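Local coordinates for protein beta-glucosidase (Chaetomella raphigera, PDB 6JXG) that probably hydrolyses terminal, non-reducing beta-D-glucosyl residues with release of beta-D-glucose, as a secreted glycoside hydrolase family 3 enzyme of cellulose breakdown, at residues A[129-137]-A[648-656]; A[531-541]-A[558-567]. All coordinates share one frame; numbering follows the deposited sequence.

Contact 1. Residues A[129-137]-A[648-656]; sequences PDPYLNGLA and KQLRGFDKI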
loop_
_atom_site.group_PDB
_atom_site.type_symbol
_atom_site.label_atom_id
_atom_site.label_comp_id
_atom_site.label_asym_id
_atom_site.label_seq_id
_atom_site.Cartn_x
_atom_site.Cartn_y
_atom_site.Cartn_z
ATOM N N PRO A 129 -2.018 -2.788 -7.745
ATOM C CA PRO A 129 -3.244 -3.143 -8.446
ATOM C C PRO A 129 -3.458 -4.643 -8.668
ATOM O O PRO A 129 -4.437 -5.029 -9.315
ATOM C CB PRO A 129 -3.104 -2.420 -9.814
ATOM C CG PRO A 129 -1.659 -2.369 -10.032
ATOM C CD PRO A 129 -1.069 -2.100 -8.648
ATOM N N ASP A 130 -2.632 -5.485 -8.042
ATOM C CA ASP A 130 -2.905 -6.908 -7.940
ATOM C C ASP A 130 -3.579 -7.257 -6.619
ATOM O O ASP A 130 -3.036 -7.031 -5.539
ATOM C CB ASP A 130 -1.640 -7.741 -8.029
ATOM C CG ASP A 130 -1.970 -9.207 -8.021
ATOM O OD1 ASP A 130 -2.423 -9.677 -9.117
ATOM O OD2 ASP A 130 -1.856 -9.852 -6.944
ATOM N N PRO A 131 -4.800 -7.815 -6.673
ATOM C CA PRO A 131 -5.507 -7.956 -5.428
ATOM C C PRO A 131 -4.883 -8.987 -4.493
ATOM O O PRO A 131 -5.058 -8.863 -3.257
ATOM C CB PRO A 131 -6.915 -8.411 -5.882
ATOM C CG PRO A 131 -6.740 -9.017 -7.232
ATOM C CD PRO A 131 -5.625 -8.139 -7.824
ATOM N N TYR A 132 -4.215 -10.036 -5.029
ATOM C CA TYR A 132 -3.645 -11.077 -4.181
ATOM C C TYR A 132 -2.464 -10.498 -3.380
ATOM O O TYR A 132 -2.358 -10.694 -2.131
ATOM C CB TYR A 132 -3.190 -12.282 -5.030
ATOM C CG TYR A 132 -2.664 -13.389 -4.195
ATOM C CD1 TYR A 132 -3.518 -14.301 -3.616
ATOM C CD2 TYR A 132 -1.317 -13.497 -3.908
ATOM C CE1 TYR A 132 -3.013 -15.359 -2.819
ATOM C CE2 TYR A 132 -0.841 -14.468 -3.092
ATOM C CZ TYR A 132 -1.686 -15.412 -2.551
ATOM O OH TYR A 132 -1.089 -16.417 -1.731
ATOM N N LEU A 133 -1.528 -9.868 -4.096
ATOM C CA LEU A 133 -0.381 -9.224 -3.437
ATOM C C LEU A 133 -0.843 -8.206 -2.430
ATOM O O LEU A 133 -0.332 -8.102 -1.281
ATOM C CB LEU A 133 0.542 -8.553 -4.455
ATOM C CG LEU A 133 1.785 -7.787 -3.959
ATOM C CD1 LEU A 133 2.659 -8.728 -3.181
ATOM C CD2 LEU A 133 2.537 -7.208 -5.127
ATOM N N ASN A 134 -1.768 -7.369 -2.887
ATOM C CA ASN A 134 -2.365 -6.338 -2.036
ATOM C C ASN A 134 -2.945 -6.919 -0.735
ATOM O O ASN A 134 -2.577 -6.524 0.393
ATOM C CB ASN A 134 -3.394 -5.564 -2.846
ATOM C CG ASN A 134 -3.814 -4.257 -2.210
ATOM O OD1 ASN A 134 -4.188 -4.213 -1.041
ATOM N ND2 ASN A 134 -3.709 -3.165 -2.978
ATOM N N GLY A 135 -3.784 -7.920 -0.882
ATOM C CA GLY A 135 -4.334 -8.671 0.259
ATOM C C GLY A 135 -3.318 -9.286 1.222
ATOM O O GLY A 135 -3.467 -9.040 2.391
ATOM N N LEU A 136 -2.264 -9.959 0.744
ATOM C CA LEU A 136 -1.191 -10.456 1.615
ATOM C C LEU A 136 -0.443 -9.303 2.340
ATOM O O LEU A 136 -0.089 -9.426 3.521
ATOM C CB LEU A 136 -0.186 -11.359 0.872
ATOM C CG LEU A 136 -0.477 -12.884 0.942
ATOM C CD1 LEU A 136 -0.429 -13.524 2.333
ATOM C CD2 LEU A 136 -1.809 -13.158 0.340
ATOM N N ALA A 137 -0.226 -8.205 1.641
ATOM C CA ALA A 137 0.379 -7.049 2.269
ATOM C C ALA A 137 -0.532 -6.449 3.373
ATOM O O ALA A 137 -0.037 -6.138 4.460
ATOM C CB ALA A 137 0.788 -6.009 1.254
ATOM N N LYS A 648 -4.117 -14.992 -16.573
ATOM C CA LYS A 648 -3.213 -15.341 -15.476
ATOM C C LYS A 648 -3.571 -14.414 -14.296
ATOM O O LYS A 648 -3.723 -13.164 -14.448
ATOM C CB LYS A 648 -1.735 -15.014 -15.863
ATOM C CG LYS A 648 -0.951 -16.094 -16.621
ATOM C CD LYS A 648 0.468 -15.654 -17.026
ATOM C CE LYS A 648 0.397 -14.632 -18.169
ATOM N NZ LYS A 648 1.596 -14.262 -18.944
ATOM N N GLN A 649 -3.677 -14.980 -13.108
ATOM C CA GLN A 649 -3.905 -14.146 -11.902
ATOM C C GLN A 649 -2.965 -14.620 -10.821
ATOM O O GLN A 649 -2.928 -15.829 -10.509
ATOM C CB GLN A 649 -5.311 -14.384 -11.414
ATOM C CG GLN A 649 -6.334 -13.744 -12.310
ATOM C CD GLN A 649 -7.682 -13.727 -11.672
ATOM O OE1 GLN A 649 -8.039 -12.777 -10.992
ATOM N NE2 GLN A 649 -8.434 -14.775 -11.860
ATOM N N LEU A 650 -2.221 -13.696 -10.222
ATOM C CA LEU A 650 -1.284 -14.040 -9.196
ATOM C C LEU A 650 -2.023 -14.690 -8.067
ATOM O O LEU A 650 -2.998 -14.108 -7.605
ATOM C CB LEU A 650 -0.598 -12.785 -8.648
ATOM C CG LEU A 650 0.553 -13.062 -7.706
ATOM C CD1 LEU A 650 1.793 -13.685 -8.297
ATOM C CD2 LEU A 650 0.911 -11.880 -6.797
ATOM N N ARG A 651 -1.594 -15.886 -7.660
ATOM C CA ARG A 651 -2.156 -16.561 -6.482
ATOM C C ARG A 651 -1.143 -17.142 -5.518
ATOM O O ARG A 651 -1.502 -17.907 -4.571
ATOM C CB ARG A 651 -3.196 -17.631 -6.917
ATOM C CG ARG A 651 -4.387 -17.100 -7.686
ATOM C CD ARG A 651 -5.287 -16.171 -6.872
ATOM N NE ARG A 651 -6.613 -16.004 -7.427
ATOM C CZ ARG A 651 -7.213 -14.857 -7.716
ATOM N NH1 ARG A 651 -6.611 -13.675 -7.523
ATOM N NH2 ARG A 651 -8.421 -14.883 -8.201
ATOM N N GLY A 652 0.112 -16.754 -5.672
ATOM C CA GLY A 652 1.149 -17.211 -4.745
ATOM C C GLY A 652 2.463 -16.513 -5.041
ATOM O O GLY A 652 2.723 -16.155 -6.172
ATOM N N PHE A 653 3.259 -16.308 -4.013
ATOM C CA PHE A 653 4.622 -15.855 -4.198
ATOM C C PHE A 653 5.417 -16.273 -3.018
ATOM O O PHE A 653 4.861 -16.406 -1.903
ATOM C CB PHE A 653 4.692 -14.328 -4.437
ATOM C CG PHE A 653 4.099 -13.485 -3.327
ATOM C CD1 PHE A 653 2.747 -13.206 -3.293
ATOM C CD2 PHE A 653 4.904 -12.960 -2.329
ATOM C CE1 PHE A 653 2.213 -12.473 -2.258
ATOM C CE2 PHE A 653 4.404 -12.178 -1.310
ATOM C CZ PHE A 653 3.034 -11.889 -1.283
ATOM N N ASP A 654 6.699 -16.463 -3.201
ATOM C CA ASP A 654 7.565 -16.945 -2.113
ATOM C C ASP A 654 8.983 -16.479 -2.423
ATOM O O ASP A 654 9.495 -16.718 -3.497
ATOM C CB ASP A 654 7.466 -18.493 -2.030
ATOM C CG ASP A 654 8.153 -19.079 -0.787
ATOM O OD1 ASP A 654 8.440 -18.271 0.167
ATOM O OD2 ASP A 654 8.419 -20.318 -0.787
ATOM N N LYS A 655 9.649 -15.818 -1.479
ATOM C CA LYS A 655 10.926 -15.203 -1.758
ATOM C C LYS A 655 12.027 -16.077 -1.121
ATOM O O LYS A 655 11.960 -16.330 0.088
ATOM C CB LYS A 655 10.933 -13.776 -1.188
ATOM C CG LYS A 655 12.171 -12.930 -1.593
ATOM C CD LYS A 655 11.992 -11.471 -1.274
ATOM C CE LYS A 655 12.954 -10.571 -2.052
ATOM N NZ LYS A 655 12.801 -9.137 -1.707
ATOM N N ILE A 656 13.012 -16.507 -1.900
ATOM C CA ILE A 656 14.029 -17.428 -1.412
ATOM C C ILE A 656 15.412 -16.887 -1.636
ATOM O O ILE A 656 15.763 -16.395 -2.698
ATOM C CB ILE A 656 13.875 -18.821 -2.065
ATOM C CG1 ILE A 656 14.835 -19.831 -1.478
ATOM C CG2 ILE A 656 13.976 -18.774 -3.576
ATOM C CD1 ILE A 656 14.509 -21.269 -1.864
HETATM O O HOH W 1 -4.128 -11.651 -8.264
#

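Contact 2. Residues A[531-541]-A[558-567]; sequences YTIAKQASDYG and DYRHFDQANI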
loop_
_atom_site.group_PDB
_atom_site.type_symbol
_atom_site.label_atom_id
_atom_site.label_comp_id
_atom_site.label_asym_id
_atom_site.label_seq_id
_atom_site.Cartn_x
_atom_site.Cartn_y
_atom_site.Cartn_z
ATOM N N TYR A 531 3.631 -3.267 -10.377
ATOM C CA TYR A 531 2.782 -2.754 -11.452
ATOM C C TYR A 531 3.508 -2.869 -12.777
ATOM O O TYR A 531 4.666 -3.286 -12.823
ATOM C CB TYR A 531 2.379 -1.321 -11.152
ATOM C CG TYR A 531 3.530 -0.469 -10.635
ATOM C CD1 TYR A 531 4.662 -0.255 -11.397
ATOM C CD2 TYR A 531 3.466 0.139 -9.361
ATOM C CE1 TYR A 531 5.696 0.499 -10.928
ATOM C CE2 TYR A 531 4.515 0.904 -8.899
ATOM C CZ TYR A 531 5.625 1.067 -9.690
ATOM O OH TYR A 531 6.644 1.854 -9.204
ATOM N N THR A 532 2.790 -2.633 -13.852
ATOM C CA THR A 532 3.364 -2.755 -15.182
ATOM C C THR A 532 3.913 -1.461 -15.660
ATOM O O THR A 532 3.261 -0.417 -15.433
ATOM C CB THR A 532 2.289 -3.237 -16.186
ATOM O OG1 THR A 532 1.770 -4.479 -15.799
ATOM C CG2 THR A 532 2.817 -3.378 -17.624
ATOM N N ILE A 533 5.103 -1.506 -16.319
ATOM C CA ILE A 533 5.693 -0.369 -17.002
ATOM C C ILE A 533 5.491 -0.600 -18.515
ATOM O O ILE A 533 6.108 -1.483 -19.146
ATOM C CB ILE A 533 7.177 -0.160 -16.648
ATOM C CG1 ILE A 533 7.306 0.153 -15.159
ATOM C CG2 ILE A 533 7.849 0.927 -17.517
ATOM C CD1 ILE A 533 8.692 0.476 -14.711
ATOM N N ALA A 534 4.541 0.166 -19.061
ATOM C CA ALA A 534 4.147 0.070 -20.474
ATOM C C ALA A 534 5.120 0.841 -21.374
ATOM O O ALA A 534 5.953 1.674 -20.916
ATOM C CB ALA A 534 2.803 0.639 -20.627
ATOM N N LYS A 535 4.993 0.584 -22.661
ATOM C CA LYS A 535 5.752 1.308 -23.669
ATOM C C LYS A 535 5.106 2.649 -24.060
ATOM O O LYS A 535 5.820 3.564 -24.509
ATOM C CB LYS A 535 5.923 0.467 -24.935
ATOM C CG LYS A 535 6.618 -0.854 -24.704
ATOM C CD LYS A 535 7.025 -1.432 -26.025
ATOM C CE LYS A 535 7.319 -2.890 -25.892
ATOM N NZ LYS A 535 7.544 -3.345 -27.318
ATOM N N GLN A 536 3.815 2.767 -23.851
ATOM C CA GLN A 536 3.087 4.006 -23.940
ATOM C C GLN A 536 1.910 4.040 -22.961
ATOM O O GLN A 536 1.279 3.018 -22.656
ATOM C CB GLN A 536 2.554 4.207 -25.365
ATOM C CG GLN A 536 1.465 3.264 -25.804
ATOM C CD GLN A 536 1.270 3.172 -27.342
ATOM O OE1 GLN A 536 0.711 2.225 -27.838
ATOM N NE2 GLN A 536 1.698 4.127 -28.044
ATOM N N ALA A 537 1.545 5.241 -22.527
ATOM C CA ALA A 537 0.485 5.426 -21.544
ATOM C C ALA A 537 -0.889 4.869 -21.958
ATOM O O ALA A 537 -1.634 4.339 -21.110
ATOM C CB ALA A 537 0.380 6.938 -21.132
ATOM N N SER A 538 -1.225 4.897 -23.265
ATOM C CA SER A 538 -2.557 4.405 -23.700
ATOM C C SER A 538 -2.728 2.878 -23.548
ATOM O O SER A 538 -3.828 2.391 -23.504
ATOM C CB SER A 538 -2.816 4.830 -25.180
ATOM O OG SER A 538 -1.798 4.291 -26.002
ATOM N N ASP A 539 -1.619 2.139 -23.472
ATOM C CA ASP A 539 -1.598 0.712 -23.237
ATOM C C ASP A 539 -2.243 0.283 -21.898
ATOM O O ASP A 539 -2.690 -0.857 -21.788
ATOM C CB ASP A 539 -0.154 0.167 -23.268
ATOM C CG ASP A 539 0.456 0.117 -24.716
ATOM O OD1 ASP A 539 -0.302 0.298 -25.719
ATOM O OD2 ASP A 539 1.673 -0.161 -24.803
ATOM N N TYR A 540 -2.243 1.143 -20.873
ATOM C CA TYR A 540 -2.882 0.720 -19.557
ATOM C C TYR A 540 -4.379 0.545 -19.718
ATOM O O TYR A 540 -5.003 -0.251 -18.993
ATOM C CB TYR A 540 -2.600 1.675 -18.390
ATOM C CG TYR A 540 -1.199 1.668 -18.004
ATOM C CD1 TYR A 540 -0.728 0.743 -17.080
ATOM C CD2 TYR A 540 -0.326 2.565 -18.538
ATOM C CE1 TYR A 540 0.586 0.735 -16.719
ATOM C CE2 TYR A 540 1.025 2.554 -18.192
ATOM C CZ TYR A 540 1.494 1.624 -17.326
ATOM O OH TYR A 540 2.814 1.578 -16.992
ATOM N N GLY A 541 -4.975 1.243 -20.705
ATOM C CA GLY A 541 -6.415 1.177 -20.908
ATOM C C GLY A 541 -7.236 1.856 -19.838
ATOM O O GLY A 541 -8.460 1.706 -19.819
ATOM N N ASP A 558 -4.086 -3.339 -14.950
ATOM C CA ASP A 558 -2.684 -3.609 -14.998
ATOM C C ASP A 558 -2.391 -4.845 -15.899
ATOM O O ASP A 558 -2.933 -4.946 -17.007
ATOM C CB ASP A 558 -2.060 -3.684 -13.568
ATOM C CG ASP A 558 -0.543 -3.504 -13.572
ATOM O OD1 ASP A 558 0.030 -2.355 -13.554
ATOM O OD2 ASP A 558 0.085 -4.568 -13.592
ATOM N N TYR A 559 -1.568 -5.777 -15.437
ATOM C CA TYR A 559 -1.101 -6.889 -16.295
ATOM C C TYR A 559 -2.207 -7.772 -16.847
ATOM O O TYR A 559 -2.034 -8.393 -17.890
ATOM C CB TYR A 559 -0.035 -7.765 -15.598
ATOM C CG TYR A 559 -0.540 -8.614 -14.430
ATOM C CD1 TYR A 559 -0.798 -9.946 -14.592
ATOM C CD2 TYR A 559 -0.746 -8.047 -13.161
ATOM C CE1 TYR A 559 -1.278 -10.738 -13.569
ATOM C CE2 TYR A 559 -1.137 -8.847 -12.125
ATOM C CZ TYR A 559 -1.459 -10.181 -12.333
ATOM O OH TYR A 559 -1.924 -10.958 -11.286
ATOM N N ARG A 560 -3.314 -7.883 -16.115
ATOM C CA ARG A 560 -4.499 -8.601 -16.599
ATOM C C ARG A 560 -4.960 -8.050 -17.958
ATOM O O ARG A 560 -5.323 -8.820 -18.844
ATOM C CB ARG A 560 -5.629 -8.464 -15.578
ATOM C CG ARG A 560 -5.382 -9.166 -14.237
ATOM C CD ARG A 560 -6.348 -8.617 -13.154
ATOM N NE ARG A 560 -6.570 -9.610 -12.087
ATOM C CZ ARG A 560 -5.707 -9.886 -11.112
ATOM N NH1 ARG A 560 -4.585 -9.197 -11.049
ATOM N NH2 ARG A 560 -5.930 -10.910 -10.257
ATOM N N HIS A 561 -4.925 -6.735 -18.112
ATOM C CA HIS A 561 -5.207 -6.093 -19.396
ATOM C C HIS A 561 -4.169 -6.339 -20.459
ATOM O O HIS A 561 -4.511 -6.714 -21.606
ATOM C CB HIS A 561 -5.443 -4.602 -19.215
ATOM C CG HIS A 561 -5.491 -3.826 -20.487
ATOM N ND1 HIS A 561 -6.513 -3.926 -21.408
ATOM C CD2 HIS A 561 -4.646 -2.883 -20.962
ATOM C CE1 HIS A 561 -6.275 -3.097 -22.412
ATOM N NE2 HIS A 561 -5.156 -2.445 -22.155
ATOM N N PHE A 562 -2.922 -6.126 -20.110
ATOM C CA PHE A 562 -1.827 -6.359 -21.080
ATOM C C PHE A 562 -1.930 -7.797 -21.578
ATOM O O PHE A 562 -1.785 -8.036 -22.819
ATOM C CB PHE A 562 -0.455 -6.046 -20.497
ATOM C CG PHE A 562 -0.221 -4.586 -20.254
ATOM C CD1 PHE A 562 0.534 -3.844 -21.125
ATOM C CD2 PHE A 562 -0.784 -3.932 -19.133
ATOM C CE1 PHE A 562 0.768 -2.517 -20.919
ATOM C CE2 PHE A 562 -0.610 -2.557 -18.955
ATOM C CZ PHE A 562 0.185 -1.847 -19.843
ATOM N N ASP A 563 -2.168 -8.736 -20.643
ATOM C CA ASP A 563 -2.231 -10.142 -21.005
ATOM C C ASP A 563 -3.480 -10.382 -21.913
ATOM O O ASP A 563 -3.379 -10.983 -22.992
ATOM C CB ASP A 563 -2.299 -11.060 -19.757
ATOM C CG ASP A 563 -1.062 -11.022 -18.925
ATOM O OD1 ASP A 563 -0.029 -10.482 -19.382
ATOM O OD2 ASP A 563 -1.072 -11.618 -17.797
ATOM N N GLN A 564 -4.637 -9.900 -21.510
ATOM C CA GLN A 564 -5.902 -10.202 -22.251
ATOM C C GLN A 564 -5.915 -9.568 -23.648
ATOM O O GLN A 564 -6.475 -10.102 -24.587
ATOM C CB GLN A 564 -7.121 -9.683 -21.486
ATOM C CG GLN A 564 -8.486 -9.934 -22.173
ATOM C CD GLN A 564 -8.766 -11.399 -22.481
ATOM O OE1 GLN A 564 -9.435 -11.729 -23.481
ATOM N NE2 GLN A 564 -8.291 -12.294 -21.622
ATOM N N ALA A 565 -5.307 -8.424 -23.766
ATOM C CA ALA A 565 -5.287 -7.702 -24.999
ATOM C C ALA A 565 -4.050 -7.986 -25.813
ATOM O O ALA A 565 -3.893 -7.405 -26.874
ATOM C CB ALA A 565 -5.355 -6.217 -24.672
ATOM N N ASN A 566 -3.145 -8.831 -25.309
ATOM C CA ASN A 566 -1.936 -9.142 -25.973
ATOM C C ASN A 566 -1.053 -7.939 -26.250
ATOM O O ASN A 566 -0.559 -7.834 -27.346
ATOM C CB ASN A 566 -2.289 -9.880 -27.288
ATOM C CG ASN A 566 -2.995 -11.194 -26.994
ATOM O OD1 ASN A 566 -4.196 -11.278 -27.036
ATOM N ND2 ASN A 566 -2.214 -12.193 -26.583
ATOM N N ILE A 567 -0.855 -7.054 -25.254
ATOM C CA ILE A 567 0.000 -5.886 -25.397
ATOM C C ILE A 567 1.283 -6.195 -24.677
ATOM O O ILE A 567 1.228 -6.611 -23.517
ATOM C CB ILE A 567 -0.653 -4.618 -24.765
ATOM C CG1 ILE A 567 -1.915 -4.248 -25.511
ATOM C CG2 ILE A 567 0.371 -3.491 -24.786
ATOM C CD1 ILE A 567 -2.873 -3.264 -24.851
HETATM O O HOH W 2 -5.059 -0.204 -24.036
HETATM O O HOH W 3 -4.411 -0.997 -16.429
#

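Contact 1. Residues A[129-137]-A[648-656]
With CG trans to its backbone N (chi1 -177°), Tyr132 lays its ring on the strand backbone at Arg651, while Phe653, its CG wedged between N and the carbonyl carbon, swings its ring back to the first turns of helix 131-147. The Tyr132 ring takes Arg651 CA almost squarely over one face, 3.8 Å from the ring centroid and 7° off the normal, a CH-pi contact made to main chain. Arg651 and Gly652 form a classic beta bulge opposite Leu634 in this outermost strand of the fibronectin type III-like sheet, and it is the bulged backbone that the ring covers. Phe653 CE1 comes to 3.7 Å from Tyr132 CE2, and its CZ packs against Leu133 CD1 at 3.7 Å; Leu136 CB lies at the edge of the same ring. Leu650 CD2 meets Tyr132 CD2 and also touches Leu133 CB. Asp130 is the N-cap of the helix: its OD2 accepts from Leu133 N at 2.9 Å through the anti lone pair, nearly straight at 176°. OD1 accepts hydrogen bonds from water 1, which also donates to Leu650 O, and from the Tyr559 hydroxyl, and forms a salt bridge with Arg560. Here helix and strand meet through apolar and CH-pi packing and a water bridge, with no clear direct hydrogen bond between the two segments, and the buried carboxylate is satisfied at both oxygens.

Contact 2. Residues A[531-541]-A[558-567]
Thr532 and Asp558 bring the two backbones to 6.1 Å between CA atoms, and Asp539 approaches Ile567 at the far end; between these points 531-541 runs extended and then turns through residues 537-540 with helical backbone angles, while 558-567 forms the short helix 559-564, closed by a Schellman motif at Asn566. Both belong to the C-terminal domain of the family 3 fold. Asp558 sits at the N-cap position, but its carboxylate turns across to Thr532 instead of capping the helix, taking a weak bond from Tyr559 N at OD2. OD1 accepts from Thr532 N at 2.8 Å (165°) through its syn lone pair, and OD2 accepts from Thr532 OG1, which arrives from above the carboxylate plane. Replacing this aspartate by an alanine would probably leave the Thr532 amide and hydroxyl without these acceptors, with the side chain's rotation left to packing on Phe562. The same threonine sets CG2 over the centre of the Phe562 ring, 3.7 Å from its centroid, in a CH-pi contact. Asp539 O lies over the opposite face, and Ala534 CB meets the ring edge. Phe562 in turn directs its edge at the face of Tyr540, a T-shaped pair with centroids 5.4 Å apart and planes at 83°. The Tyr540 hydroxyl donates to Thr532 O and accepts from Ala534 N, tying residue 540 back to the extended part. Two waters complete the seam: water 2 joins Ser538 O to His561 NE2, and water 3 accepts from Asp558 N and donates to Tyr540 O at 2.7 Å.

Overall arrangement
Both contacts are largely buried, their centres about 18 Å apart, but they do different work. Contact 1 spans the chain, setting a helix of the N-terminal domain on an edge strand of the fibronectin-like domain; contact 2 is local, folding a loop and a short helix of the C-terminal domain together, and its margins, at Gln536, Ser538 and Gly541 and at Gln564 to Asn566, reach the surface. Rings and leucines dominate the first, whereas the second adds direct hydrogen bonds to its aromatic packing. Helix 559-564 belongs to contact 2 yet touches both segments of contact 1: Arg560 also bonds Gln649, and the Tyr559 hydroxyl meets Leu650 N. Three domains therefore converge around one buried polar cluster.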